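Local structure of adenosine monophosphate-protein transferase FICD homolog (Caenorhabditis elegans, 5JJ6) at residues I264-L276 and A321-A334. The protein belongs to the Fic/DOC (Fido) family, has a mainly helical fold without strands, and is a homolog of the FICD adenosine monophosphate-protein transferase. Numbering follows the deposited sequence.
Sequences IERAAIAHYKLVL and ANLGDLRPFVRYVA
Phe329 turns the edge of its ring to a face of the His271 imidazole, an edge-to-face pair between two helices of the Fic/DOC fold. The ring centroids lie 4.9 Å apart and the planes meet at 56°. Phe329 CZ touches nearest, 3.7 Å from His271 CG and toward the rim of that ring. CG of Phe329 stands anti to its backbone N (chi1 -177°), which carries the ring across to helix 264-276. There Ala268 lies beside it, with CB 3.5 Å from Phe329 CD2. The small Ala268 also receives Val330 CG2, where the CA atoms of the two segments come closest. Farther along, Ile264 packs on Val333 and Ala334. Ile264 CD1 is 4.0 Å from Ala334 CB.

Tyr272 extends the contact over the turn before helix 327-334. Leu326 CD2 lies over one face of the Tyr272 ring. Asn322 ND2 comes in the ring plane at the edge, 3.4 Å from Tyr272 CE1. The helix segments cross at 118°, with axes 9.2 Å apart.

Outside the two segments, Tyr314 OH is hydrogen-bonded to His271 NE2. A Schellman motif at Gly324 ends the preceding helix. Asp325 caps the next helix through Arg327 N and also forms a salt bridge with the Arg327 side chain. Arg327 NE and N reach Asp325 OD1 from opposite faces of the carboxylate, while Arg327 NH2 binds Asp325 OD2 at 2.9 Å.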
ATOM      1  N   ILE B 264      32.102  -7.299   0.353  1.00 48.76           N
ATOM      2  CA  ILE B 264      31.330  -8.169   1.233  1.00 45.64           C
ATOM      3  C   ILE B 264      31.240  -7.614   2.651  1.00 43.72           C
ATOM      4  O   ILE B 264      30.174  -7.596   3.268  1.00 44.18           O
ATOM      5  CB  ILE B 264      31.930  -9.562   1.296  1.00 45.69           C
ATOM      6  CG1 ILE B 264      31.859 -10.232  -0.069  1.00 51.09           C
ATOM      7  CG2 ILE B 264      31.189 -10.409   2.284  1.00 43.28           C
ATOM      8  CD1 ILE B 264      32.399 -11.644  -0.060  1.00 55.93           C
ATOM      9  N   GLU B 265      32.365  -7.163   3.175  1.00 49.71           N
ATOM     10  CA  GLU B 265      32.362  -6.572   4.504  1.00 51.46           C
ATOM     11  C   GLU B 265      31.599  -5.242   4.531  1.00 48.75           C
ATOM     12  O   GLU B 265      30.853  -4.956   5.471  1.00 45.59           O
ATOM     13  CB  GLU B 265      33.790  -6.396   4.992  1.00 50.80           C
ATOM     14  CG  GLU B 265      33.876  -6.346   6.487  1.00 62.56           C
ATOM     15  CD  GLU B 265      35.290  -6.513   6.982  1.00 72.46           C
ATOM     16  OE1 GLU B 265      36.149  -6.954   6.180  1.00 71.61           O
ATOM     17  OE2 GLU B 265      35.533  -6.213   8.174  1.00 77.17           O
ATOM     18  N   ARG B 266      31.791  -4.440   3.490  1.00 48.23           N
ATOM     19  CA  ARG B 266      31.050  -3.200   3.312  1.00 46.58           C
ATOM     20  C   ARG B 266      29.529  -3.486   3.390  1.00 46.15           C
ATOM     21  O   ARG B 266      28.769  -2.776   4.065  1.00 43.07           O
ATOM     22  CB  ARG B 266      31.441  -2.553   1.981  1.00 43.35           C
ATOM     23  CG  ARG B 266      30.811  -1.205   1.735  1.00 46.29           C
ATOM     24  CD  ARG B 266      31.567  -0.421   0.664  1.00 50.67           C
ATOM     25  NE  ARG B 266      31.662  -1.142  -0.604  1.00 56.09           N
ATOM     26  CZ  ARG B 266      32.798  -1.377  -1.256  1.00 57.31           C
ATOM     27  NH1 ARG B 266      33.954  -0.956  -0.761  1.00 58.70           N
ATOM     28  NH2 ARG B 266      32.784  -2.044  -2.403  1.00 64.44           N
ATOM     29  N   ALA B 267      29.102  -4.526   2.674  1.00 43.24           N
ATOM     30  CA  ALA B 267      27.709  -4.958   2.641  1.00 41.15           C
ATOM     31  C   ALA B 267      27.190  -5.408   4.016  1.00 41.91           C
ATOM     32  O   ALA B 267      26.114  -4.995   4.462  1.00 40.39           O
ATOM     33  CB  ALA B 267      27.548  -6.070   1.626  1.00 38.07           C
ATOM     34  N   ALA B 268      27.949  -6.274   4.678  1.00 41.13           N
ATOM     35  CA  ALA B 268      27.565  -6.732   6.001  1.00 38.41           C
ATOM     36  C   ALA B 268      27.422  -5.558   6.977  1.00 41.82           C
ATOM     37  O   ALA B 268      26.458  -5.472   7.752  1.00 41.97           O
ATOM     38  CB  ALA B 268      28.580  -7.732   6.519  1.00 39.10           C
ATOM     39  N   ILE B 269      28.378  -4.642   6.937  1.00 41.78           N
ATOM     40  CA  ILE B 269      28.349  -3.521   7.861  1.00 44.66           C
ATOM     41  C   ILE B 269      27.154  -2.609   7.551  1.00 40.43           C
ATOM     42  O   ILE B 269      26.508  -2.089   8.461  1.00 38.67           O
ATOM     43  CB  ILE B 269      29.670  -2.713   7.820  1.00 44.62           C
ATOM     44  CG1 ILE B 269      30.843  -3.567   8.285  1.00 39.96           C
ATOM     45  CG2 ILE B 269      29.576  -1.461   8.691  1.00 43.73           C
ATOM     46  CD1 ILE B 269      32.190  -2.917   8.020  1.00 45.71           C
ATOM     47  N   ALA B 270      26.862  -2.427   6.268  1.00 38.47           N
ATOM     48  CA  ALA B 270      25.694  -1.655   5.866  1.00 40.28           C
ATOM     49  C   ALA B 270      24.417  -2.254   6.444  1.00 39.36           C
ATOM     50  O   ALA B 270      23.627  -1.564   7.104  1.00 36.82           O
ATOM     51  CB  ALA B 270      25.606  -1.595   4.386  1.00 38.61           C
ATOM     52  N   HIS B 271      24.223  -3.541   6.173  1.00 36.10           N
ATOM     53  CA  HIS B 271      23.107  -4.289   6.723  1.00 33.62           C
ATOM     54  C   HIS B 271      22.961  -4.057   8.222  1.00 37.78           C
ATOM     55  O   HIS B 271      21.871  -3.755   8.717  1.00 39.03           O
ATOM     56  CB  HIS B 271      23.294  -5.774   6.461  1.00 36.51           C
ATOM     57  CG  HIS B 271      22.164  -6.615   6.955  1.00 39.64           C
ATOM     58  ND1 HIS B 271      21.877  -6.770   8.294  1.00 40.74           N
ATOM     59  CD2 HIS B 271      21.260  -7.371   6.289  1.00 38.90           C
ATOM     60  CE1 HIS B 271      20.836  -7.569   8.431  1.00 39.22           C
ATOM     61  NE2 HIS B 271      20.445  -7.953   7.229  1.00 37.75           N
ATOM     62  N   TYR B 272      24.079  -4.198   8.930  1.00 41.28           N
ATOM     63  CA  TYR B 272      24.111  -4.092  10.383  1.00 40.50           C
ATOM     64  C   TYR B 272      23.715  -2.695  10.861  1.00 38.67           C
ATOM     65  O   TYR B 272      22.881  -2.533  11.759  1.00 38.88           O
ATOM     66  CB  TYR B 272      25.518  -4.428  10.903  1.00 45.37           C
ATOM     67  CG  TYR B 272      25.651  -4.315  12.406  1.00 43.79           C
ATOM     68  CD1 TYR B 272      24.914  -5.145  13.247  1.00 47.04           C
ATOM     69  CD2 TYR B 272      26.471  -3.355  12.985  1.00 42.01           C
ATOM     70  CE1 TYR B 272      25.010  -5.048  14.618  1.00 46.89           C
ATOM     71  CE2 TYR B 272      26.573  -3.242  14.365  1.00 46.50           C
ATOM     72  CZ  TYR B 272      25.836  -4.097  15.175  1.00 51.65           C
ATOM     73  OH  TYR B 272      25.914  -4.011  16.549  1.00 57.61           O
ATOM     74  N   LYS B 273      24.327  -1.688  10.251  1.00 37.10           N
ATOM     75  CA  LYS B 273      24.059  -0.306  10.608  1.00 38.31           C
ATOM     76  C   LYS B 273      22.590   0.053  10.397  1.00 40.36           C
ATOM     77  O   LYS B 273      21.956   0.636  11.281  1.00 42.03           O
ATOM     78  CB  LYS B 273      24.958   0.647   9.813  1.00 43.58           C
ATOM     79  CG  LYS B 273      26.462   0.572  10.188  1.00 49.08           C
ATOM     80  CD  LYS B 273      27.229   1.792   9.661  1.00 43.67           C
ATOM     81  CE  LYS B 273      26.712   3.032  10.382  1.00 40.86           C
ATOM     82  NZ  LYS B 273      27.058   4.308   9.711  1.00 51.97           N
ATOM     83  N   LEU B 274      22.046  -0.303   9.235  1.00 40.19           N
ATOM     84  CA  LEU B 274      20.652  -0.002   8.941  1.00 38.91           C
ATOM     85  C   LEU B 274      19.721  -0.733   9.921  1.00 38.53           C
ATOM     86  O   LEU B 274      18.787  -0.139  10.473  1.00 35.72           O
ATOM     87  CB  LEU B 274      20.292  -0.381   7.492  1.00 37.07           C
ATOM     88  CG  LEU B 274      18.871   0.020   7.048  1.00 34.92           C
ATOM     89  CD1 LEU B 274      18.657   1.518   7.124  1.00 36.14           C
ATOM     90  CD2 LEU B 274      18.562  -0.464   5.672  1.00 40.54           C
ATOM     91  N   VAL B 275      19.988  -2.014  10.153  1.00 35.23           N
ATOM     92  CA  VAL B 275      19.149  -2.771  11.068  1.00 38.11           C
ATOM     93  C   VAL B 275      19.184  -2.183  12.481  1.00 43.68           C
ATOM     94  O   VAL B 275      18.180  -2.203  13.190  1.00 45.15           O
ATOM     95  CB  VAL B 275      19.580  -4.248  11.133  1.00 41.52           C
ATOM     96  CG1 VAL B 275      18.955  -4.944  12.348  1.00 42.97           C
ATOM     97  CG2 VAL B 275      19.210  -4.970   9.842  1.00 38.91           C
ATOM     98  N   LEU B 276      20.326  -1.632  12.883  1.00 43.76           N
ATOM     99  CA  LEU B 276      20.424  -1.069  14.218  1.00 44.34           C
ATOM    100  C   LEU B 276      19.809   0.322  14.358  1.00 45.76           C
ATOM    101  O   LEU B 276      19.191   0.613  15.380  1.00 52.76           O
ATOM    102  CB  LEU B 276      21.881  -1.044  14.684  1.00 49.58           C
ATOM    103  CG  LEU B 276      22.039  -2.003  15.874  1.00 50.14           C
ATOM    104  CD1 LEU B 276      21.688  -3.441  15.453  1.00 46.06           C
ATOM    105  CD2 LEU B 276      23.439  -1.934  16.458  1.00 49.76           C
ATOM    106  N   ALA B 321      26.896 -10.248  16.314  1.00 31.30           N
ATOM    107  CA  ALA B 321      27.289  -8.903  15.937  1.00 33.99           C
ATOM    108  C   ALA B 321      27.027  -7.976  17.099  1.00 34.42           C
ATOM    109  O   ALA B 321      27.801  -7.056  17.360  1.00 36.79           O
ATOM    110  CB  ALA B 321      26.557  -8.434  14.702  1.00 34.04           C
ATOM    111  N   ASN B 322      25.977  -8.272  17.854  1.00 35.71           N
ATOM    112  CA  ASN B 322      25.608  -7.395  18.946  1.00 36.18           C
ATOM    113  C   ASN B 322      26.516  -7.614  20.143  1.00 38.49           C
ATOM    114  O   ASN B 322      26.453  -6.869  21.122  1.00 46.45           O
ATOM    115  CB  ASN B 322      24.158  -7.634  19.339  1.00 36.49           C
ATOM    116  CG  ASN B 322      23.195  -7.453  18.174  1.00 32.31           C
ATOM    117  OD1 ASN B 322      22.277  -8.236  18.026  1.00 32.63           O
ATOM    118  ND2 ASN B 322      23.412  -6.439  17.340  1.00 33.69           N
ATOM    119  N   LEU B 323      27.385  -8.619  20.057  1.00 35.37           N
ATOM    120  CA  LEU B 323      28.355  -8.852  21.114  1.00 35.05           C
ATOM    121  C   LEU B 323      29.672  -8.180  20.744  1.00 40.39           C
ATOM    122  O   LEU B 323      30.626  -8.172  21.524  1.00 41.94           O
ATOM    123  CB  LEU B 323      28.547 -10.354  21.358  1.00 35.36           C
ATOM    124  CG  LEU B 323      27.300 -11.115  21.839  1.00 29.78           C
ATOM    125  CD1 LEU B 323      27.582 -12.610  22.026  1.00 23.24           C
ATOM    126  CD2 LEU B 323      26.694 -10.487  23.096  1.00 23.08           C
ATOM    127  N   GLY B 324      29.700  -7.581  19.555  1.00 43.58           N
ATOM    128  CA  GLY B 324      30.858  -6.840  19.089  1.00 44.96           C
ATOM    129  C   GLY B 324      31.601  -7.476  17.935  1.00 41.60           C
ATOM    130  O   GLY B 324      32.576  -6.914  17.436  1.00 41.64           O
ATOM    131  N   ASP B 325      31.120  -8.630  17.488  1.00 35.99           N
ATOM    132  CA  ASP B 325      31.818  -9.387  16.467  1.00 33.67           C
ATOM    133  C   ASP B 325      31.031  -9.548  15.158  1.00 38.55           C
ATOM    134  O   ASP B 325      30.095 -10.345  15.063  1.00 42.96           O
ATOM    135  CB  ASP B 325      32.196 -10.747  17.036  1.00 33.91           C
ATOM    136  CG  ASP B 325      33.146 -11.492  16.152  1.00 40.72           C
ATOM    137  OD1 ASP B 325      33.577 -10.883  15.150  1.00 40.36           O
ATOM    138  OD2 ASP B 325      33.472 -12.669  16.462  1.00 41.31           O
ATOM    139  N   LEU B 326      31.423  -8.786  14.146  1.00 35.75           N
ATOM    140  CA  LEU B 326      30.751  -8.819  12.862  1.00 31.43           C
ATOM    141  C   LEU B 326      31.288  -9.917  11.960  1.00 32.84           C
ATOM    142  O   LEU B 326      30.853 -10.052  10.829  1.00 39.20           O
ATOM    143  CB  LEU B 326      30.872  -7.474  12.161  1.00 25.91           C
ATOM    144  CG  LEU B 326      29.669  -6.587  12.436  1.00 35.86           C
ATOM    145  CD1 LEU B 326      29.835  -5.223  11.838  1.00 35.81           C
ATOM    146  CD2 LEU B 326      28.400  -7.252  11.878  1.00 49.21           C
ATOM    147  N   ARG B 327      32.255 -10.684  12.435  1.00 32.59           N
ATOM    148  CA  ARG B 327      32.914 -11.647  11.556  1.00 37.13           C
ATOM    149  C   ARG B 327      32.009 -12.815  11.156  1.00 37.65           C
ATOM    150  O   ARG B 327      31.980 -13.174   9.983  1.00 38.04           O
ATOM    151  CB  ARG B 327      34.216 -12.165  12.196  1.00 39.49           C
ATOM    152  CG  ARG B 327      35.276 -11.058  12.428  1.00 39.94           C
ATOM    153  CD  ARG B 327      36.456 -11.613  13.182  1.00 41.89           C
ATOM    154  NE  ARG B 327      35.995 -12.225  14.422  1.00 44.43           N
ATOM    155  CZ  ARG B 327      36.716 -13.051  15.167  1.00 42.97           C
ATOM    156  NH1 ARG B 327      37.934 -13.391  14.784  1.00 47.75           N
ATOM    157  NH2 ARG B 327      36.201 -13.569  16.269  1.00 42.68           N
ATOM    158  N   PRO B 328      31.253 -13.400  12.107  1.00 38.48           N
ATOM    159  CA  PRO B 328      30.362 -14.484  11.680  1.00 37.14           C
ATOM    160  C   PRO B 328      29.389 -14.082  10.568  1.00 36.86           C
ATOM    161  O   PRO B 328      29.181 -14.853   9.625  1.00 37.09           O
ATOM    162  CB  PRO B 328      29.599 -14.828  12.960  1.00 37.39           C
ATOM    163  CG  PRO B 328      30.513 -14.470  14.045  1.00 36.95           C
ATOM    164  CD  PRO B 328      31.237 -13.242  13.572  1.00 38.16           C
ATOM    165  N   PHE B 329      28.822 -12.886  10.674  1.00 38.01           N
ATOM    166  CA  PHE B 329      27.888 -12.406   9.665  1.00 38.91           C
ATOM    167  C   PHE B 329      28.600 -12.239   8.326  1.00 40.25           C
ATOM    168  O   PHE B 329      28.097 -12.690   7.298  1.00 42.48           O
ATOM    169  CB  PHE B 329      27.252 -11.090  10.102  1.00 37.96           C
ATOM    170  CG  PHE B 329      26.219 -10.568   9.148  1.00 37.23           C
ATOM    171  CD1 PHE B 329      25.155 -11.360   8.753  1.00 38.81           C
ATOM    172  CD2 PHE B 329      26.312  -9.279   8.650  1.00 38.52           C
ATOM    173  CE1 PHE B 329      24.189 -10.878   7.864  1.00 38.81           C
ATOM    174  CE2 PHE B 329      25.356  -8.786   7.768  1.00 40.56           C
ATOM    175  CZ  PHE B 329      24.287  -9.587   7.374  1.00 38.23           C
ATOM    176  N   VAL B 330      29.781 -11.624   8.342  1.00 37.80           N
ATOM    177  CA  VAL B 330      30.560 -11.481   7.117  1.00 40.34           C
ATOM    178  C   VAL B 330      30.815 -12.835   6.468  1.00 36.67           C
ATOM    179  O   VAL B 330      30.694 -12.982   5.255  1.00 38.03           O
ATOM    180  CB  VAL B 330      31.912 -10.781   7.371  1.00 35.31           C
ATOM    181  CG1 VAL B 330      32.849 -10.980   6.190  1.00 35.88           C
ATOM    182  CG2 VAL B 330      31.692  -9.305   7.631  1.00 36.89           C
ATOM    183  N   ARG B 331      31.156 -13.816   7.288  1.00 35.64           N
ATOM    184  CA  ARG B 331      31.404 -15.162   6.811  1.00 38.98           C
ATOM    185  C   ARG B 331      30.146 -15.743   6.203  1.00 39.82           C
ATOM    186  O   ARG B 331      30.203 -16.468   5.206  1.00 42.47           O
ATOM    187  CB  ARG B 331      31.915 -16.059   7.948  1.00 42.49           C
ATOM    188  CG  ARG B 331      33.330 -15.705   8.439  1.00 41.80           C
ATOM    189  CD  ARG B 331      33.857 -16.733   9.423  1.00 41.05           C
ATOM    190  NE  ARG B 331      33.774 -16.301  10.807  1.00 36.05           N
ATOM    191  CZ  ARG B 331      34.826 -15.948  11.532  1.00 43.58           C
ATOM    192  NH1 ARG B 331      36.031 -15.998  11.000  1.00 52.01           N
ATOM    193  NH2 ARG B 331      34.687 -15.560  12.791  1.00 48.92           N
ATOM    194  N   TYR B 332      29.010 -15.402   6.799  1.00 43.78           N
ATOM    195  CA  TYR B 332      27.700 -15.868   6.329  1.00 40.40           C
ATOM    196  C   TYR B 332      27.362 -15.326   4.945  1.00 38.10           C
ATOM    197  O   TYR B 332      27.105 -16.107   4.002  1.00 42.00           O
ATOM    198  CB  TYR B 332      26.620 -15.483   7.346  1.00 35.03           C
ATOM    199  CG  TYR B 332      25.203 -15.820   6.944  1.00 38.56           C
ATOM    200  CD1 TYR B 332      24.718 -17.112   7.039  1.00 40.11           C
ATOM    201  CD2 TYR B 332      24.336 -14.829   6.510  1.00 39.08           C
ATOM    202  CE1 TYR B 332      23.423 -17.417   6.678  1.00 38.01           C
ATOM    203  CE2 TYR B 332      23.045 -15.119   6.153  1.00 37.07           C
ATOM    204  CZ  TYR B 332      22.587 -16.416   6.231  1.00 40.59           C
ATOM    205  OH  TYR B 332      21.281 -16.704   5.870  1.00 39.21           O
ATOM    206  N   VAL B 333      27.372 -14.003   4.801  1.00 35.39           N
ATOM    207  CA  VAL B 333      27.033 -13.430   3.502  1.00 41.52           C
ATOM    208  C   VAL B 333      28.075 -13.853   2.449  1.00 46.46           C
ATOM    209  O   VAL B 333      27.718 -14.045   1.276  1.00 49.20           O
ATOM    210  CB  VAL B 333      26.849 -11.879   3.535  1.00 31.61           C
ATOM    211  CG1 VAL B 333      26.692 -11.371   4.947  1.00 37.46           C
ATOM    212  CG2 VAL B 333      27.935 -11.171   2.808  1.00 33.15           C
ATOM    213  N   ALA B 334      29.337 -14.023   2.852  1.00 43.64           N
ATOM    214  CA  ALA B 334      30.347 -14.534   1.928  1.00 39.81           C
ATOM    215  C   ALA B 334      29.977 -15.935   1.446  1.00 41.68           C
ATOM    216  O   ALA B 334      29.992 -16.220   0.248  1.00 51.76           O
ATOM    217  CB  ALA B 334      31.700 -14.552   2.576  1.00 44.33           C
TER